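Local coordinates for protein alpha-fucosidase (Bifidobacterium bifidum, PDB 2EAB) that probably releases alpha-1,2-linked L-fucose from glycans by hydrolysis, this chain being the calcium-binding catalytic region, of glycoside hydrolase family 95, of a much longer protein, at residues A[130-138]-A[400-410]; A[416-424]-A[482-490]. All blocks are in the same frame, centred on the assembly; numbering follows the deposited sequence.

From the N terminus, the chain first passes through 130-138, in the family 65-like N-terminal part, and meets this segment again only after more than 260 residues, when 400-410 of the family 95 catalytic part comes alongside and closes interaction 1. A few residues further on, 416-424 opens interaction 2, a much shorter loop that 482-490 closes within the catalytic part. The two loops therefore follow in series, neither nested nor crossed. In space they adjoin, their centres about 13 Å apart, and probable hydrogen bonds from Tyr136 N to Gly416 O and from Gln133 NE2 to Glu486 OE1 join them. Interaction 1 ties the two parts together; interaction 2 joins two loops within the catalytic part.

Interaction 1 (A[130-138]-A[400-410]); sequences AAEQGNYLN and IWSVTAGDNAH
Ala130 O receives Ala409 N at 3.0 Å in a nearly straight bond (173° at the hydrogen). The same oxygen holds Gly134 N from the opposite face of its carbonyl plane, so it both closes the last turn of helix 130-133 and receives the incoming loop. Gly134 then leaves the helix with positive phi, a conformation glycine adopts easily. At the other end of the contact Asn138 N donates to Thr404 O at 3.0 Å, while Tyr136, its CG anti to the backbone N (chi1 -175°), carries its hydroxyl to Ile400 O at 2.7 Å, the acceptor lying in the plane of the ring at its edge.

These bonds join a segment of the part related to glycosyl hydrolase family 65 N-terminal domains to one of the family 95 catalytic part; the side chain of Ile400 comes within about 4 Å of the calcium ion, whose site includes Glu77, Ser386 and Leu393.

Waters bridge the two segments. One molecule takes Asn135 ND2 at 3.0 Å and gives to Asn408 O at 2.9 Å, and another donates to both Tyr136 O and Thr404 O.

Apolar packing uses small residues where the chains run close. The methyl of Ala409 sits against the extended aliphatic part of Gln133, 3.6 Å from its CG, and also meets Ala130 CB at 4.2 Å.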
# COMPACT_ATOMS: atom_id res chain seq x y z
N ALA A 130 8.84 22.96 6.86
CA ALA A 130 8.64 22.17 5.65
C ALA A 130 9.94 21.67 5.02
O ALA A 130 9.93 20.66 4.32
CB ALA A 130 7.82 22.95 4.63
N ALA A 131 11.04 22.38 5.27
CA ALA A 131 12.36 21.95 4.80
C ALA A 131 12.88 20.76 5.60
O ALA A 131 13.61 19.93 5.06
CB ALA A 131 13.35 23.10 4.88
N GLU A 132 12.51 20.69 6.87
CA GLU A 132 12.84 19.52 7.70
C GLU A 132 11.99 18.32 7.34
O GLU A 132 12.46 17.18 7.32
CB GLU A 132 12.64 19.82 9.18
CG GLU A 132 13.70 20.70 9.83
CD GLU A 132 13.53 20.77 11.33
OE1 GLU A 132 12.43 20.45 11.83
OE2 GLU A 132 14.51 21.14 12.01
N GLN A 133 10.71 18.56 7.07
CA GLN A 133 9.82 17.48 6.69
C GLN A 133 10.30 16.87 5.37
O GLN A 133 10.46 15.65 5.27
CB GLN A 133 8.40 17.98 6.54
CG GLN A 133 7.42 16.85 6.26
CD GLN A 133 5.96 17.26 6.39
OE1 GLN A 133 5.64 18.39 6.78
NE2 GLN A 133 5.07 16.33 6.08
N GLY A 134 10.53 17.72 4.38
CA GLY A 134 10.96 17.27 3.07
C GLY A 134 9.87 16.51 2.35
O GLY A 134 8.69 16.58 2.70
N ASN A 135 10.27 15.81 1.29
CA ASN A 135 9.37 15.06 0.43
C ASN A 135 10.17 14.18 -0.52
O ASN A 135 11.40 14.28 -0.58
CB ASN A 135 8.38 15.98 -0.31
CG ASN A 135 9.04 16.95 -1.30
OD1 ASN A 135 10.26 17.15 -1.34
ND2 ASN A 135 8.20 17.57 -2.11
N TYR A 136 9.46 13.31 -1.22
CA TYR A 136 10.04 12.47 -2.26
C TYR A 136 10.20 13.28 -3.54
O TYR A 136 9.28 13.99 -3.93
CB TYR A 136 9.09 11.31 -2.53
CG TYR A 136 9.60 10.27 -3.50
CD1 TYR A 136 10.81 9.62 -3.29
CD2 TYR A 136 8.84 9.91 -4.61
CE1 TYR A 136 11.26 8.64 -4.16
CE2 TYR A 136 9.29 8.93 -5.50
CZ TYR A 136 10.49 8.30 -5.26
OH TYR A 136 10.94 7.31 -6.11
N LEU A 137 11.35 13.14 -4.19
CA LEU A 137 11.66 13.86 -5.42
C LEU A 137 11.66 12.97 -6.64
O LEU A 137 12.26 11.89 -6.62
CB LEU A 137 13.07 14.45 -5.35
CG LEU A 137 13.44 15.48 -4.29
CD1 LEU A 137 14.90 15.86 -4.39
CD2 LEU A 137 12.58 16.70 -4.40
N ASN A 138 11.06 13.45 -7.74
CA ASN A 138 11.43 12.93 -9.05
C ASN A 138 12.93 13.14 -9.21
O ASN A 138 13.43 14.24 -8.97
CB ASN A 138 10.68 13.64 -10.17
CG ASN A 138 11.30 13.38 -11.53
OD1 ASN A 138 11.26 12.26 -12.05
ND2 ASN A 138 11.92 14.40 -12.10
N ILE A 400 6.89 4.25 -6.38
CA ILE A 400 8.19 4.90 -6.54
C ILE A 400 8.21 5.90 -7.70
O ILE A 400 9.26 6.47 -8.00
CB ILE A 400 9.37 3.88 -6.76
CG1 ILE A 400 9.13 2.99 -7.99
CG2 ILE A 400 9.65 3.09 -5.49
CD1 ILE A 400 10.35 2.18 -8.40
N TRP A 401 7.06 6.11 -8.36
CA TRP A 401 7.03 6.83 -9.64
C TRP A 401 6.51 8.25 -9.48
O TRP A 401 5.41 8.45 -8.99
CB TRP A 401 6.18 6.06 -10.66
CG TRP A 401 6.71 4.68 -10.90
CD1 TRP A 401 7.76 4.34 -11.70
CD2 TRP A 401 6.24 3.45 -10.32
NE1 TRP A 401 7.97 2.98 -11.67
CE2 TRP A 401 7.06 2.41 -10.82
CE3 TRP A 401 5.21 3.13 -9.42
CZ2 TRP A 401 6.87 1.07 -10.46
CZ3 TRP A 401 5.03 1.80 -9.07
CH2 TRP A 401 5.86 0.79 -9.58
N SER A 402 7.29 9.23 -9.92
CA SER A 402 6.88 10.63 -9.85
C SER A 402 7.60 11.45 -10.91
O SER A 402 8.68 11.08 -11.35
CB SER A 402 7.17 11.22 -8.48
OG SER A 402 8.57 11.36 -8.30
N VAL A 403 6.99 12.57 -11.29
CA VAL A 403 7.58 13.51 -12.23
C VAL A 403 7.86 14.87 -11.58
O VAL A 403 8.68 15.64 -12.07
CB VAL A 403 6.69 13.69 -13.49
CG1 VAL A 403 5.44 14.51 -13.18
CG2 VAL A 403 7.48 14.30 -14.64
N THR A 404 7.18 15.14 -10.47
CA THR A 404 7.29 16.42 -9.78
C THR A 404 8.41 16.40 -8.75
O THR A 404 8.72 15.34 -8.18
CB THR A 404 5.96 16.77 -9.09
OG1 THR A 404 5.57 15.67 -8.25
CG2 THR A 404 4.86 17.03 -10.11
N ALA A 405 9.03 17.55 -8.51
CA ALA A 405 10.06 17.68 -7.48
C ALA A 405 10.14 19.10 -6.96
O ALA A 405 9.92 20.06 -7.70
CB ALA A 405 11.42 17.24 -8.01
N GLY A 406 10.47 19.22 -5.68
CA GLY A 406 10.82 20.49 -5.06
C GLY A 406 11.42 20.17 -3.71
O GLY A 406 11.38 19.02 -3.27
N ASP A 407 11.97 21.18 -3.03
CA ASP A 407 12.70 20.92 -1.79
C ASP A 407 11.81 20.61 -0.59
O ASP A 407 12.15 19.76 0.23
CB ASP A 407 13.58 22.13 -1.42
CG ASP A 407 14.90 22.15 -2.15
OD1 ASP A 407 15.13 21.34 -3.08
OD2 ASP A 407 15.72 23.02 -1.79
N ASN A 408 10.69 21.32 -0.47
CA ASN A 408 9.95 21.33 0.79
C ASN A 408 8.64 20.56 0.74
O ASN A 408 8.04 20.39 -0.33
CB ASN A 408 9.66 22.78 1.21
CG ASN A 408 10.91 23.55 1.62
OD1 ASN A 408 12.00 23.01 1.71
ND2 ASN A 408 10.73 24.83 1.92
N ALA A 409 8.19 20.11 1.91
CA ALA A 409 6.89 19.47 2.06
C ALA A 409 5.78 20.40 1.60
O ALA A 409 5.91 21.64 1.65
CB ALA A 409 6.67 19.07 3.49
N HIS A 410 4.67 19.79 1.17
CA HIS A 410 3.48 20.52 0.74
C HIS A 410 3.86 21.57 -0.32
O HIS A 410 3.34 22.70 -0.32
CB HIS A 410 2.76 21.17 1.95
CG HIS A 410 2.63 20.26 3.15
ND1 HIS A 410 1.70 19.24 3.21
CD2 HIS A 410 3.29 20.24 4.33
CE1 HIS A 410 1.81 18.63 4.38
NE2 HIS A 410 2.76 19.22 5.08
O HOH W 1 5.71 18.74 -2.11
O HOH W 2 8.29 20.39 -3.18
O HOH W 3 8.99 16.63 -4.58
O HOH W 4 8.08 13.26 -6.37

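Interaction 2 (A[416-424]-A[482-490]). With EDO (1,2-ethanediol), chain D.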
# COMPACT_ATOMS: atom_id res chain seq x y z
N GLY A 416 3.60 15.48 -0.81
CA GLY A 416 5.00 15.09 -0.81
C GLY A 416 5.31 13.70 -1.36
O GLY A 416 6.43 13.23 -1.21
N SER A 417 4.32 13.06 -1.98
CA SER A 417 4.41 11.64 -2.37
C SER A 417 4.97 10.82 -1.20
O SER A 417 5.85 9.97 -1.37
CB SER A 417 5.22 11.46 -3.65
OG SER A 417 5.13 10.12 -4.12
N ASP A 418 4.44 11.09 -0.02
CA ASP A 418 5.04 10.64 1.23
C ASP A 418 4.49 9.29 1.71
O ASP A 418 3.89 8.53 0.94
CB ASP A 418 4.94 11.74 2.31
CG ASP A 418 3.51 11.99 2.80
OD1 ASP A 418 2.61 11.23 2.39
OD2 ASP A 418 3.30 12.92 3.61
N PHE A 419 4.74 8.98 2.98
CA PHE A 419 4.16 7.83 3.65
C PHE A 419 3.00 8.36 4.49
O PHE A 419 3.21 8.96 5.55
CB PHE A 419 5.22 7.10 4.47
CG PHE A 419 6.41 6.69 3.64
CD1 PHE A 419 7.60 7.39 3.73
CD2 PHE A 419 6.31 5.64 2.72
CE1 PHE A 419 8.69 7.05 2.94
CE2 PHE A 419 7.40 5.29 1.93
CZ PHE A 419 8.59 5.99 2.04
N HIS A 420 1.78 8.19 3.98
CA HIS A 420 0.58 8.74 4.61
C HIS A 420 -0.09 7.61 5.37
O HIS A 420 -0.74 6.74 4.77
CB HIS A 420 -0.39 9.32 3.56
CG HIS A 420 -0.55 10.81 3.66
ND1 HIS A 420 -1.69 11.43 4.11
CD2 HIS A 420 0.32 11.80 3.36
CE1 HIS A 420 -1.52 12.74 4.07
NE2 HIS A 420 -0.30 12.99 3.63
N MET A 421 0.07 7.62 6.69
CA MET A 421 -0.13 6.42 7.49
C MET A 421 -1.47 6.39 8.23
O MET A 421 -1.60 5.73 9.25
CB MET A 421 1.06 6.25 8.44
CG MET A 421 1.34 4.81 8.86
SD MET A 421 2.94 4.64 9.65
CE MET A 421 2.59 5.36 11.26
N ASN A 422 -2.47 7.07 7.69
CA ASN A 422 -3.82 7.00 8.25
C ASN A 422 -4.86 6.60 7.21
O ASN A 422 -5.98 7.11 7.19
CB ASN A 422 -4.19 8.31 8.97
CG ASN A 422 -5.17 8.09 10.13
OD1 ASN A 422 -5.37 6.97 10.60
ND2 ASN A 422 -5.77 9.18 10.60
N VAL A 423 -4.43 5.69 6.33
CA VAL A 423 -5.23 4.85 5.41
C VAL A 423 -4.40 4.48 4.17
O VAL A 423 -4.54 3.37 3.65
CB VAL A 423 -6.62 5.44 4.98
CG1 VAL A 423 -6.48 6.68 4.10
CG2 VAL A 423 -7.46 4.36 4.27
N ASN A 424 -3.56 5.40 3.71
CA ASN A 424 -2.95 5.24 2.39
C ASN A 424 -1.86 4.18 2.37
O ASN A 424 -1.90 3.27 1.55
CB ASN A 424 -2.40 6.57 1.88
CG ASN A 424 -3.44 7.67 1.88
OD1 ASN A 424 -4.16 7.88 0.90
ND2 ASN A 424 -3.55 8.36 3.00
N MET A 482 5.52 6.64 19.14
CA MET A 482 4.36 7.35 18.65
C MET A 482 4.69 7.95 17.29
O MET A 482 5.77 8.51 17.10
CB MET A 482 3.97 8.45 19.65
CG MET A 482 2.74 9.24 19.26
SD MET A 482 2.46 10.64 20.36
CE MET A 482 0.95 10.17 21.21
N ALA A 483 3.75 7.83 16.35
CA ALA A 483 3.85 8.47 15.05
C ALA A 483 2.44 8.79 14.58
O ALA A 483 1.46 8.28 15.14
CB ALA A 483 4.58 7.60 14.04
N HIS A 484 2.34 9.62 13.55
CA HIS A 484 1.07 10.19 13.15
C HIS A 484 0.79 9.93 11.66
O HIS A 484 1.12 8.86 11.17
CB HIS A 484 1.05 11.65 13.60
CG HIS A 484 0.96 11.79 15.08
ND1 HIS A 484 2.05 11.81 15.93
CD2 HIS A 484 -0.13 11.87 15.87
CE1 HIS A 484 1.63 11.91 17.18
NE2 HIS A 484 0.31 11.96 17.17
N THR A 485 0.14 10.87 10.97
CA THR A 485 -0.25 10.64 9.58
C THR A 485 0.91 10.83 8.60
O THR A 485 1.28 9.90 7.88
CB THR A 485 -1.45 11.53 9.16
OG1 THR A 485 -2.62 11.14 9.89
CG2 THR A 485 -1.74 11.38 7.67
N GLU A 486 1.46 12.03 8.57
CA GLU A 486 2.48 12.37 7.59
C GLU A 486 3.84 11.88 8.07
O GLU A 486 4.36 12.36 9.07
CB GLU A 486 2.54 13.87 7.35
CG GLU A 486 1.25 14.46 6.82
CD GLU A 486 1.44 15.87 6.34
OE1 GLU A 486 2.24 16.62 6.95
OE2 GLU A 486 0.78 16.25 5.35
N ASN A 487 4.39 10.91 7.34
CA ASN A 487 5.67 10.31 7.64
C ASN A 487 6.61 10.42 6.45
O ASN A 487 6.18 10.74 5.33
CB ASN A 487 5.46 8.87 8.10
CG ASN A 487 5.03 8.79 9.55
OD1 ASN A 487 5.87 8.76 10.44
ND2 ASN A 487 3.73 8.79 9.78
N THR A 488 7.89 10.19 6.69
CA THR A 488 8.91 10.42 5.67
C THR A 488 9.97 9.32 5.73
O THR A 488 9.83 8.33 6.44
CB THR A 488 9.61 11.79 5.86
OG1 THR A 488 10.43 11.72 7.03
CG2 THR A 488 8.60 12.93 5.97
N ALA A 489 11.06 9.52 4.99
CA ALA A 489 12.22 8.64 5.05
C ALA A 489 13.07 8.85 6.31
O ALA A 489 14.01 8.08 6.55
CB ALA A 489 13.08 8.82 3.80
N TYR A 490 12.76 9.87 7.11
CA TYR A 490 13.68 10.35 8.15
C TYR A 490 13.08 10.45 9.55
O TYR A 490 13.47 11.33 10.35
CB TYR A 490 14.26 11.71 7.74
CG TYR A 490 14.98 11.71 6.42
CD1 TYR A 490 16.17 11.00 6.26
CD2 TYR A 490 14.50 12.45 5.34
CE1 TYR A 490 16.85 11.01 5.06
CE2 TYR A 490 15.17 12.45 4.12
CZ TYR A 490 16.35 11.74 3.99
OH TYR A 490 17.05 11.73 2.80
C1 EDO D . -9.34 6.62 8.42
O1 EDO D . -10.50 7.33 7.75
C2 EDO D . -8.45 7.77 9.04
O2 EDO D . -7.81 8.53 7.92
O HOH W 5 5.44 13.71 4.91
O HOH W 6 2.11 15.47 2.93
O HOH W 7 -5.27 12.03 10.04
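Thr485 O is met by three groups. Met421 N is the main donor, with a short, fairly straight bond of 2.8 Å (165° at the hydrogen); His420 CA adds a CH...O contact at 3.5 Å, and Asn487 ND2 makes weak bonds to both Thr485 O and His484 O.

Next to the Met421-Thr485 bond, His420 and Glu486 face each other as an antiparallel non-hydrogen-bonded pair. Phe419 and Asn487 follow as the hydrogen-bonded pair: Asn487 N donates to Phe419 O at 2.9 Å, and Phe419 N returns a longer bond to Asn487 O. The result is a minimal two-stranded antiparallel sheet, 419-420 with 486-487, joining loops of the family 95 catalytic domain, whose sequence belongs to the six-hairpin clan.

On the face of His420 and Glu486, these two side chains run side by side, pointing the same way, ring and carboxylate planes 73° apart, and Thr485 CG2 meets His420 ND1 at 3.6 Å. Asp418 and Glu486 would probably repel each other, but a water donates to OD2 of Asp418 and to OE2 of Glu486, at 2.9 Å from each, and OE1 of Glu486 accepts a hydrogen bond from Gln133 NE2.

On the face of Phe419 and Asn487, the CB atoms of the pair pack together, and Thr488 CA and Ala489 N lie in plane at the ring edge of Phe419. Just past the strand, flexible Met421, bent at its last torsion (chi3 75°), brings CE to within 4.1 Å of Ala483 CB, both residues packing against helix 507-520. Beyond the strands, a water links Asn422 ND2 to Thr485 OG1, whose hydroxyl also bonds Ser504, while Tyr578 takes the OD1 side of the Asn422 amide.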